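Local coordinates for putative phosphohistidine phosphatase SixA (Agrobacterium tumefaciens, PDB 2RFL), which is a putative phosphohistidine phosphatase of the histidine phosphatase superfamily, probably removing phosphate groups from phosphorylated histidine side chains of proteins, at residues 45-58 with 66-78. Sequence-based numbering, arbitrary orientation.
Sequences ADLAADRRYRPDLI and CRQTTQAWQRAFN
Two aromatic rings one helical turn apart, Trp73 and Phe77, each receive an alanine methyl over a face, and no hydrogen bond joins the two segments. The methyl of Ala45 sits almost squarely above the five-membered ring of Trp73, 3.9 Å from CB to centroid and only 9° off the ring normal, a CH-pi contact. Ala49, one turn further along its own helix, likewise places its methyl over one face of Phe77, though the modelled spacing there is too short to be trusted. Such small residues let helices run close: the axes of 45-51 and 66-77 approach to 8.8 Å and cross at -42°, with Ala45 CB 3.8 Å from Ala76 CB. In the three-layered alpha-beta-alpha sandwich of this superfamily, the pair belongs to a helical layer packed on the central sheet; Trp73 reaches Leu14 of strand 10-15 and Met111 of strand 109-114. The six-membered ring of Trp73 also meets Ala48, with Ala48 CB 3.4 Å from Trp73 CH2, while the carbonyl oxygen of Tyr53 lies level with the ring, beyond its rim, Tyr53 O being 3.9 Å from Trp73 CZ3. The chain then turns back past Phe77 on its way to strand 57-60, on the side of the ring plane away from Ala49. The aliphatic stem of Arg54 approaches that ring obliquely, Arg54 CB 3.6 Å from Phe77 CE2; with CG anti to the backbone N (chi1 -174°), the next methylene continues along the same side, Arg54 CG 3.8 Å from Phe77 CD2. Toward the N-terminal end of helix 64-77, the CG2 methyl of Ile58 comes within 3.9 Å of Thr70 OG1.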
ATOM      1  N   ALA A  45      -2.472  -8.140  -6.593  1.00 41.12           N
ATOM      2  CA  ALA A  45      -1.369  -7.950  -7.561  1.00 41.40           C
ATOM      3  C   ALA A  45      -1.840  -8.155  -9.022  1.00 42.85           C
ATOM      4  O   ALA A  45      -1.779  -7.233  -9.792  1.00 42.30           O
ATOM      5  CB  ALA A  45      -0.198  -8.823  -7.218  1.00 40.32           C
ATOM      6  N   ASP A  46      -2.382  -9.330  -9.363  1.00 45.32           N
ATOM      7  CA  ASP A  46      -2.977  -9.608 -10.698  1.00 48.19           C
ATOM      8  C   ASP A  46      -4.061  -8.659 -11.233  1.00 49.24           C
ATOM      9  O   ASP A  46      -4.073  -8.327 -12.419  1.00 48.83           O
ATOM     10  CB  ASP A  46      -3.510 -11.039 -10.762  1.00 48.74           C
ATOM     11  CG  ASP A  46      -2.439 -12.036 -11.107  1.00 49.31           C
ATOM     12  OD1 ASP A  46      -1.306 -11.590 -11.393  1.00 46.29           O
ATOM     13  OD2 ASP A  46      -2.733 -13.259 -11.092  1.00 50.65           O
ATOM     14  N   LEU A  47      -4.988  -8.276 -10.367  1.00 50.70           N
ATOM     15  CA  LEU A  47      -5.980  -7.279 -10.698  1.00 53.11           C
ATOM     16  C   LEU A  47      -5.233  -6.016 -11.131  1.00 54.60           C
ATOM     17  O   LEU A  47      -5.634  -5.368 -12.082  1.00 54.89           O
ATOM     18  CB  LEU A  47      -6.912  -7.020  -9.492  1.00 52.44           C
ATOM     19  CG  LEU A  47      -8.449  -6.891  -9.587  1.00 51.68           C
ATOM     20  CD1 LEU A  47      -8.964  -7.308 -10.937  1.00 56.91           C
ATOM     21  CD2 LEU A  47      -9.174  -7.713  -8.520  1.00 46.81           C
ATOM     22  N   ALA A  48      -4.110  -5.722 -10.473  1.00 56.58           N
ATOM     23  CA  ALA A  48      -3.387  -4.444 -10.632  1.00 58.53           C
ATOM     24  C   ALA A  48      -2.758  -4.239 -12.010  1.00 60.61           C
ATOM     25  O   ALA A  48      -3.128  -3.309 -12.712  1.00 60.74           O
ATOM     26  CB  ALA A  48      -2.348  -4.273  -9.527  1.00 57.08           C
ATOM     27  N   ALA A  49      -1.830  -5.114 -12.393  1.00 63.49           N
ATOM     28  CA  ALA A  49      -1.212  -5.106 -13.721  1.00 66.47           C
ATOM     29  C   ALA A  49      -2.236  -5.308 -14.814  1.00 68.69           C
ATOM     30  O   ALA A  49      -1.906  -5.275 -16.007  1.00 69.56           O
ATOM     31  CB  ALA A  49      -0.174  -6.191 -13.807  1.00 67.16           C
ATOM     32  N   ASP A  50      -3.469  -5.556 -14.390  1.00 70.35           N
ATOM     33  CA  ASP A  50      -4.604  -5.759 -15.291  1.00 72.56           C
ATOM     34  C   ASP A  50      -5.139  -4.374 -15.650  1.00 71.98           C
ATOM     35  O   ASP A  50      -5.326  -4.044 -16.829  1.00 72.21           O
ATOM     36  CB  ASP A  50      -5.660  -6.626 -14.595  1.00 73.07           C
ATOM     37  CG  ASP A  50      -6.759  -7.079 -15.513  1.00 75.13           C
ATOM     38  OD1 ASP A  50      -6.546  -7.071 -16.740  1.00 78.73           O
ATOM     39  OD2 ASP A  50      -7.837  -7.453 -14.996  1.00 75.22           O
ATOM     40  N   ARG A  51      -5.335  -3.564 -14.610  1.00 70.28           N
ATOM     41  CA  ARG A  51      -5.629  -2.146 -14.765  1.00 69.12           C
ATOM     42  C   ARG A  51      -4.348  -1.393 -15.141  1.00 67.78           C
ATOM     43  O   ARG A  51      -4.388  -0.222 -15.470  1.00 67.19           O
ATOM     44  CB  ARG A  51      -6.287  -1.575 -13.497  1.00 68.44           C
ATOM     45  CG  ARG A  51      -7.785  -1.892 -13.336  1.00 68.26           C
ATOM     46  CD  ARG A  51      -8.016  -3.244 -12.660  1.00 68.02           C
ATOM     47  NE  ARG A  51      -8.976  -4.088 -13.386  1.00 68.35           N
ATOM     48  CZ  ARG A  51     -10.063  -4.643 -12.851  1.00 67.62           C
ATOM     49  NH1 ARG A  51     -10.359  -4.473 -11.566  1.00 66.84           N
ATOM     50  NH2 ARG A  51     -10.864  -5.373 -13.605  1.00 67.30           N
ATOM     51  N   ARG A  52      -3.222  -2.105 -15.136  1.00 66.63           N
ATOM     52  CA  ARG A  52      -1.920  -1.556 -15.522  1.00 65.51           C
ATOM     53  C   ARG A  52      -1.441  -0.561 -14.452  1.00 62.17           C
ATOM     54  O   ARG A  52      -0.786   0.451 -14.732  1.00 61.25           O
ATOM     55  CB  ARG A  52      -1.980  -0.926 -16.923  1.00 67.01           C
ATOM     56  CG  ARG A  52      -2.108  -1.930 -18.083  1.00 72.02           C
ATOM     57  CD  ARG A  52      -0.741  -2.381 -18.558  1.00 77.38           C
ATOM     58  NE  ARG A  52      -0.662  -2.543 -20.008  1.00 83.45           N
ATOM     59  CZ  ARG A  52      -0.896  -1.573 -20.887  1.00 86.54           C
ATOM     60  NH1 ARG A  52      -1.270  -0.372 -20.473  1.00 86.62           N
ATOM     61  NH2 ARG A  52      -0.783  -1.805 -22.185  1.00 88.22           N
ATOM     62  N   TYR A  53      -1.812  -0.872 -13.218  1.00 58.41           N
ATOM     63  CA  TYR A  53      -1.448  -0.094 -12.057  1.00 54.24           C
ATOM     64  C   TYR A  53       0.000  -0.378 -11.621  1.00 52.79           C
ATOM     65  O   TYR A  53       0.228  -0.861 -10.504  1.00 52.49           O
ATOM     66  CB  TYR A  53      -2.437  -0.378 -10.928  1.00 52.71           C
ATOM     67  CG  TYR A  53      -3.824   0.208 -11.143  1.00 48.96           C
ATOM     68  CD1 TYR A  53      -4.046   1.204 -12.091  1.00 46.76           C
ATOM     69  CD2 TYR A  53      -4.900  -0.191 -10.340  1.00 45.26           C
ATOM     70  CE1 TYR A  53      -5.320   1.758 -12.283  1.00 44.80           C
ATOM     71  CE2 TYR A  53      -6.160   0.348 -10.498  1.00 41.10           C
ATOM     72  CZ  TYR A  53      -6.384   1.322 -11.491  1.00 43.14           C
ATOM     73  OH  TYR A  53      -7.651   1.866 -11.692  1.00 37.45           O
ATOM     74  N   ARG A  54       0.952  -0.059 -12.508  1.00 50.48           N
ATOM     75  CA  ARG A  54       2.390  -0.276 -12.312  1.00 48.62           C
ATOM     76  C   ARG A  54       3.075   0.963 -11.702  1.00 46.72           C
ATOM     77  O   ARG A  54       3.028   2.044 -12.285  1.00 45.52           O
ATOM     78  CB  ARG A  54       3.065  -0.665 -13.643  1.00 49.70           C
ATOM     79  CG  ARG A  54       4.537  -1.064 -13.548  1.00 49.30           C
ATOM     80  CD  ARG A  54       5.260  -1.031 -14.883  1.00 50.26           C
ATOM     81  NE  ARG A  54       6.566  -0.368 -14.747  1.00 55.36           N
ATOM     82  CZ  ARG A  54       7.739  -0.971 -14.482  1.00 56.51           C
ATOM     83  NH1 ARG A  54       8.848  -0.243 -14.359  1.00 55.78           N
ATOM     84  NH2 ARG A  54       7.825  -2.287 -14.320  1.00 53.18           N
ATOM     85  N   PRO A  55       3.696   0.806 -10.512  1.00 45.10           N
ATOM     86  CA  PRO A  55       4.416   1.914  -9.912  1.00 44.16           C
ATOM     87  C   PRO A  55       5.875   1.909 -10.293  1.00 42.65           C
ATOM     88  O   PRO A  55       6.462   0.856 -10.473  1.00 42.44           O
ATOM     89  CB  PRO A  55       4.239   1.672  -8.401  1.00 44.27           C
ATOM     90  CG  PRO A  55       3.713   0.225  -8.284  1.00 44.44           C
ATOM     91  CD  PRO A  55       3.730  -0.373  -9.635  1.00 44.74           C
ATOM     92  N   ASP A  56       6.441   3.100 -10.436  1.00 41.17           N
ATOM     93  CA  ASP A  56       7.881   3.284 -10.697  1.00 39.23           C
ATOM     94  C   ASP A  56       8.721   2.863  -9.498  1.00 36.77           C
ATOM     95  O   ASP A  56       9.700   2.174  -9.647  1.00 35.34           O
ATOM     96  CB  ASP A  56       8.151   4.745 -11.024  1.00 38.83           C
ATOM     97  CG  ASP A  56       7.221   5.275 -12.081  1.00 40.87           C
ATOM     98  OD1 ASP A  56       6.689   4.481 -12.893  1.00 44.59           O
ATOM     99  OD2 ASP A  56       7.022   6.488 -12.117  1.00 39.35           O
ATOM    100  N   LEU A  57       8.292   3.299  -8.314  1.00 34.27           N
ATOM    101  CA  LEU A  57       8.945   2.993  -7.034  1.00 31.36           C
ATOM    102  C   LEU A  57       7.994   2.353  -5.976  1.00 28.52           C
ATOM    103  O   LEU A  57       6.886   2.845  -5.747  1.00 26.10           O
ATOM    104  CB  LEU A  57       9.596   4.270  -6.483  1.00 30.40           C
ATOM    105  CG  LEU A  57      10.099   4.208  -5.033  1.00 26.56           C
ATOM    106  CD1 LEU A  57      11.384   3.411  -4.818  1.00 22.26           C
ATOM    107  CD2 LEU A  57      10.218   5.624  -4.512  1.00 23.42           C
ATOM    108  N   ILE A  58       8.449   1.265  -5.365  1.00 26.44           N
ATOM    109  CA  ILE A  58       7.770   0.621  -4.235  1.00 25.68           C
ATOM    110  C   ILE A  58       8.534   0.808  -2.931  1.00 25.45           C
ATOM    111  O   ILE A  58       9.666   0.329  -2.826  1.00 24.68           O
ATOM    112  CB  ILE A  58       7.609  -0.921  -4.420  1.00 25.64           C
ATOM    113  CG1 ILE A  58       6.762  -1.245  -5.647  1.00 25.66           C
ATOM    114  CG2 ILE A  58       6.982  -1.562  -3.173  1.00 26.07           C
ATOM    115  CD1 ILE A  58       6.969  -2.638  -6.174  1.00 24.91           C
ATOM    116  N   CYS A  66       5.415  -7.900   4.851  1.00 33.52           N
ATOM    117  CA  CYS A  66       5.308  -6.805   3.900  1.00 33.07           C
ATOM    118  C   CYS A  66       6.181  -7.190   2.764  1.00 32.30           C
ATOM    119  O   CYS A  66       5.827  -7.016   1.624  1.00 32.80           O
ATOM    120  CB  CYS A  66       5.766  -5.470   4.496  1.00 33.12           C
ATOM    121  SG  CYS A  66       4.436  -4.575   5.325  1.00 33.64           S
ATOM    122  N   ARG A  67       7.316  -7.756   3.109  1.00 31.65           N
ATOM    123  CA  ARG A  67       8.271  -8.248   2.170  1.00 31.74           C
ATOM    124  C   ARG A  67       7.645  -9.255   1.169  1.00 32.19           C
ATOM    125  O   ARG A  67       7.728  -9.061  -0.033  1.00 30.08           O
ATOM    126  CB  ARG A  67       9.439  -8.827   2.961  1.00 31.34           C
ATOM    127  CG  ARG A  67      10.357  -7.743   3.455  1.00 28.99           C
ATOM    128  CD  ARG A  67      11.639  -8.380   3.946  1.00 30.11           C
ATOM    129  NE  ARG A  67      12.703  -7.426   4.226  1.00 28.91           N
ATOM    130  CZ  ARG A  67      13.582  -6.960   3.325  1.00 31.54           C
ATOM    131  NH1 ARG A  67      13.522  -7.329   2.061  1.00 32.37           N
ATOM    132  NH2 ARG A  67      14.533  -6.108   3.687  1.00 28.45           N
ATOM    133  N   GLN A  68       6.971 -10.282   1.706  1.00 33.00           N
ATOM    134  CA  GLN A  68       6.287 -11.311   0.928  1.00 33.36           C
ATOM    135  C   GLN A  68       5.140 -10.648   0.151  1.00 33.60           C
ATOM    136  O   GLN A  68       5.012 -10.893  -1.065  1.00 32.83           O
ATOM    137  CB  GLN A  68       5.772 -12.475   1.790  1.00 32.09           C
ATOM    138  CG  GLN A  68       6.810 -13.295   2.562  1.00 31.68           C
ATOM    139  CD  GLN A  68       6.207 -14.012   3.827  1.00 30.78           C
ATOM    140  OE1 GLN A  68       5.147 -13.660   4.366  1.00 28.01           O
ATOM    141  NE2 GLN A  68       6.930 -14.950   4.320  1.00 30.03           N
ATOM    142  N   THR A  69       4.354  -9.780   0.811  1.00 32.56           N
ATOM    143  CA  THR A  69       3.328  -9.046   0.060  1.00 32.75           C
ATOM    144  C   THR A  69       3.964  -8.459  -1.226  1.00 33.44           C
ATOM    145  O   THR A  69       3.484  -8.762  -2.319  1.00 32.83           O
ATOM    146  CB  THR A  69       2.551  -7.954   0.904  1.00 32.50           C
ATOM    147  OG1 THR A  69       2.018  -8.536   2.113  1.00 32.65           O
ATOM    148  CG2 THR A  69       1.377  -7.377   0.114  1.00 30.00           C
ATOM    149  N   THR A  70       5.063  -7.694  -1.080  1.00 34.37           N
ATOM    150  CA  THR A  70       5.798  -7.016  -2.195  1.00 36.12           C
ATOM    151  C   THR A  70       6.289  -7.989  -3.288  1.00 37.74           C
ATOM    152  O   THR A  70       6.079  -7.728  -4.466  1.00 37.26           O
ATOM    153  CB  THR A  70       6.965  -6.058  -1.680  1.00 35.77           C
ATOM    154  OG1 THR A  70       6.415  -4.833  -1.156  1.00 36.70           O
ATOM    155  CG2 THR A  70       7.963  -5.711  -2.769  1.00 31.91           C
ATOM    156  N   GLN A  71       6.906  -9.108  -2.876  1.00 39.07           N
ATOM    157  CA  GLN A  71       7.245 -10.208  -3.752  1.00 40.53           C
ATOM    158  C   GLN A  71       6.093 -10.695  -4.655  1.00 40.79           C
ATOM    159  O   GLN A  71       6.305 -11.164  -5.766  1.00 39.54           O
ATOM    160  CB  GLN A  71       7.863 -11.361  -2.946  1.00 41.46           C
ATOM    161  CG  GLN A  71       9.199 -11.006  -2.256  1.00 44.17           C
ATOM    162  CD  GLN A  71       9.741 -12.065  -1.273  1.00 47.04           C
ATOM    163  OE1 GLN A  71       9.285 -13.216  -1.246  1.00 47.15           O
ATOM    164  NE2 GLN A  71      10.726 -11.658  -0.449  1.00 45.08           N
ATOM    165  N   ALA A  72       4.860 -10.601  -4.191  1.00 42.49           N
ATOM    166  CA  ALA A  72       3.754 -10.930  -5.098  1.00 43.84           C
ATOM    167  C   ALA A  72       3.717  -9.977  -6.303  1.00 44.04           C
ATOM    168  O   ALA A  72       3.667 -10.413  -7.415  1.00 44.06           O
ATOM    169  CB  ALA A  72       2.431 -10.997  -4.371  1.00 43.33           C
ATOM    170  N   TRP A  73       3.787  -8.673  -6.052  1.00 45.09           N
ATOM    171  CA  TRP A  73       3.866  -7.640  -7.097  1.00 45.48           C
ATOM    172  C   TRP A  73       5.004  -7.738  -8.111  1.00 46.93           C
ATOM    173  O   TRP A  73       4.747  -7.548  -9.301  1.00 46.91           O
ATOM    174  CB  TRP A  73       3.857  -6.273  -6.459  1.00 43.84           C
ATOM    175  CG  TRP A  73       2.519  -6.010  -5.857  1.00 42.66           C
ATOM    176  CD1 TRP A  73       1.962  -6.641  -4.772  1.00 40.18           C
ATOM    177  CD2 TRP A  73       1.538  -5.085  -6.333  1.00 38.63           C
ATOM    178  NE1 TRP A  73       0.705  -6.146  -4.539  1.00 39.79           N
ATOM    179  CE2 TRP A  73       0.419  -5.189  -5.476  1.00 38.01           C
ATOM    180  CE3 TRP A  73       1.499  -4.173  -7.395  1.00 36.06           C
ATOM    181  CZ2 TRP A  73      -0.726  -4.397  -5.632  1.00 39.64           C
ATOM    182  CZ3 TRP A  73       0.368  -3.392  -7.555  1.00 37.54           C
ATOM    183  CH2 TRP A  73      -0.732  -3.501  -6.670  1.00 38.60           C
ATOM    184  N   GLN A  74       6.235  -8.012  -7.655  1.00 47.76           N
ATOM    185  CA  GLN A  74       7.360  -8.343  -8.552  1.00 49.37           C
ATOM    186  C   GLN A  74       6.992  -9.440  -9.553  1.00 50.31           C
ATOM    187  O   GLN A  74       7.426  -9.415 -10.693  1.00 50.29           O
ATOM    188  CB  GLN A  74       8.577  -8.794  -7.751  1.00 49.37           C
ATOM    189  CG  GLN A  74       9.436  -7.676  -7.155  1.00 49.43           C
ATOM    190  CD  GLN A  74      10.540  -8.227  -6.249  1.00 51.37           C
ATOM    191  OE1 GLN A  74      10.292  -8.607  -5.089  1.00 52.92           O
ATOM    192  NE2 GLN A  74      11.760  -8.285  -6.771  1.00 50.52           N
ATOM    193  N   ARG A  75       6.180 -10.388  -9.090  1.00 51.60           N
ATOM    194  CA  ARG A  75       5.708 -11.546  -9.831  1.00 53.35           C
ATOM    195  C   ARG A  75       4.690 -11.143 -10.873  1.00 54.06           C
ATOM    196  O   ARG A  75       4.837 -11.481 -12.031  1.00 54.15           O
ATOM    197  CB  ARG A  75       5.031 -12.518  -8.877  1.00 53.35           C
ATOM    198  CG  ARG A  75       5.377 -13.963  -9.099  1.00 56.59           C
ATOM    199  CD  ARG A  75       6.316 -14.441  -8.013  1.00 58.31           C
ATOM    200  NE  ARG A  75       5.635 -14.453  -6.727  1.00 57.88           N
ATOM    201  CZ  ARG A  75       6.237 -14.541  -5.551  1.00 58.43           C
ATOM    202  NH1 ARG A  75       5.507 -14.538  -4.450  1.00 58.35           N
ATOM    203  NH2 ARG A  75       7.556 -14.621  -5.473  1.00 58.45           N
ATOM    204  N   ALA A  76       3.650 -10.425 -10.455  1.00 54.48           N
ATOM    205  CA  ALA A  76       2.604  -9.976 -11.354  1.00 55.75           C
ATOM    206  C   ALA A  76       3.186  -9.196 -12.519  1.00 57.12           C
ATOM    207  O   ALA A  76       2.671  -9.230 -13.626  1.00 56.81           O
ATOM    208  CB  ALA A  76       1.572  -9.152 -10.605  1.00 54.32           C
ATOM    209  N   PHE A  77       4.279  -8.486 -12.254  1.00 57.96           N
ATOM    210  CA  PHE A  77       4.758  -7.450 -13.162  1.00 58.39           C
ATOM    211  C   PHE A  77       6.119  -7.815 -13.744  1.00 58.66           C
ATOM    212  O   PHE A  77       6.537  -7.265 -14.763  1.00 58.69           O
ATOM    213  CB  PHE A  77       4.837  -6.102 -12.442  1.00 58.15           C
ATOM    214  CG  PHE A  77       3.502  -5.449 -12.228  1.00 57.26           C
ATOM    215  CD1 PHE A  77       2.756  -5.723 -11.094  1.00 56.84           C
ATOM    216  CD2 PHE A  77       2.994  -4.561 -13.161  1.00 55.26           C
ATOM    217  CE1 PHE A  77       1.527  -5.124 -10.895  1.00 53.00           C
ATOM    218  CE2 PHE A  77       1.765  -3.957 -12.967  1.00 53.89           C
ATOM    219  CZ  PHE A  77       1.031  -4.240 -11.833  1.00 53.22           C
ATOM    220  N   ASN A  78       6.806  -8.747 -13.089  1.00 59.62           N
ATOM    221  CA  ASN A  78       8.012  -9.345 -13.650  1.00 62.06           C
ATOM    222  C   ASN A  78       7.749 -10.726 -14.242  1.00 63.80           C
ATOM    223  O   ASN A  78       7.088 -10.853 -15.272  1.00 65.51           O
ATOM    224  CB  ASN A  78       9.112  -9.429 -12.589  1.00 61.87           C
ATOM    225  CG  ASN A  78      10.420  -8.821 -13.055  1.00 64.90           C
ATOM    226  OD1 ASN A  78      10.508  -7.616 -13.288  1.00 66.69           O
ATOM    227  ND2 ASN A  78      11.444  -9.654 -13.193  1.00 66.84           N
TER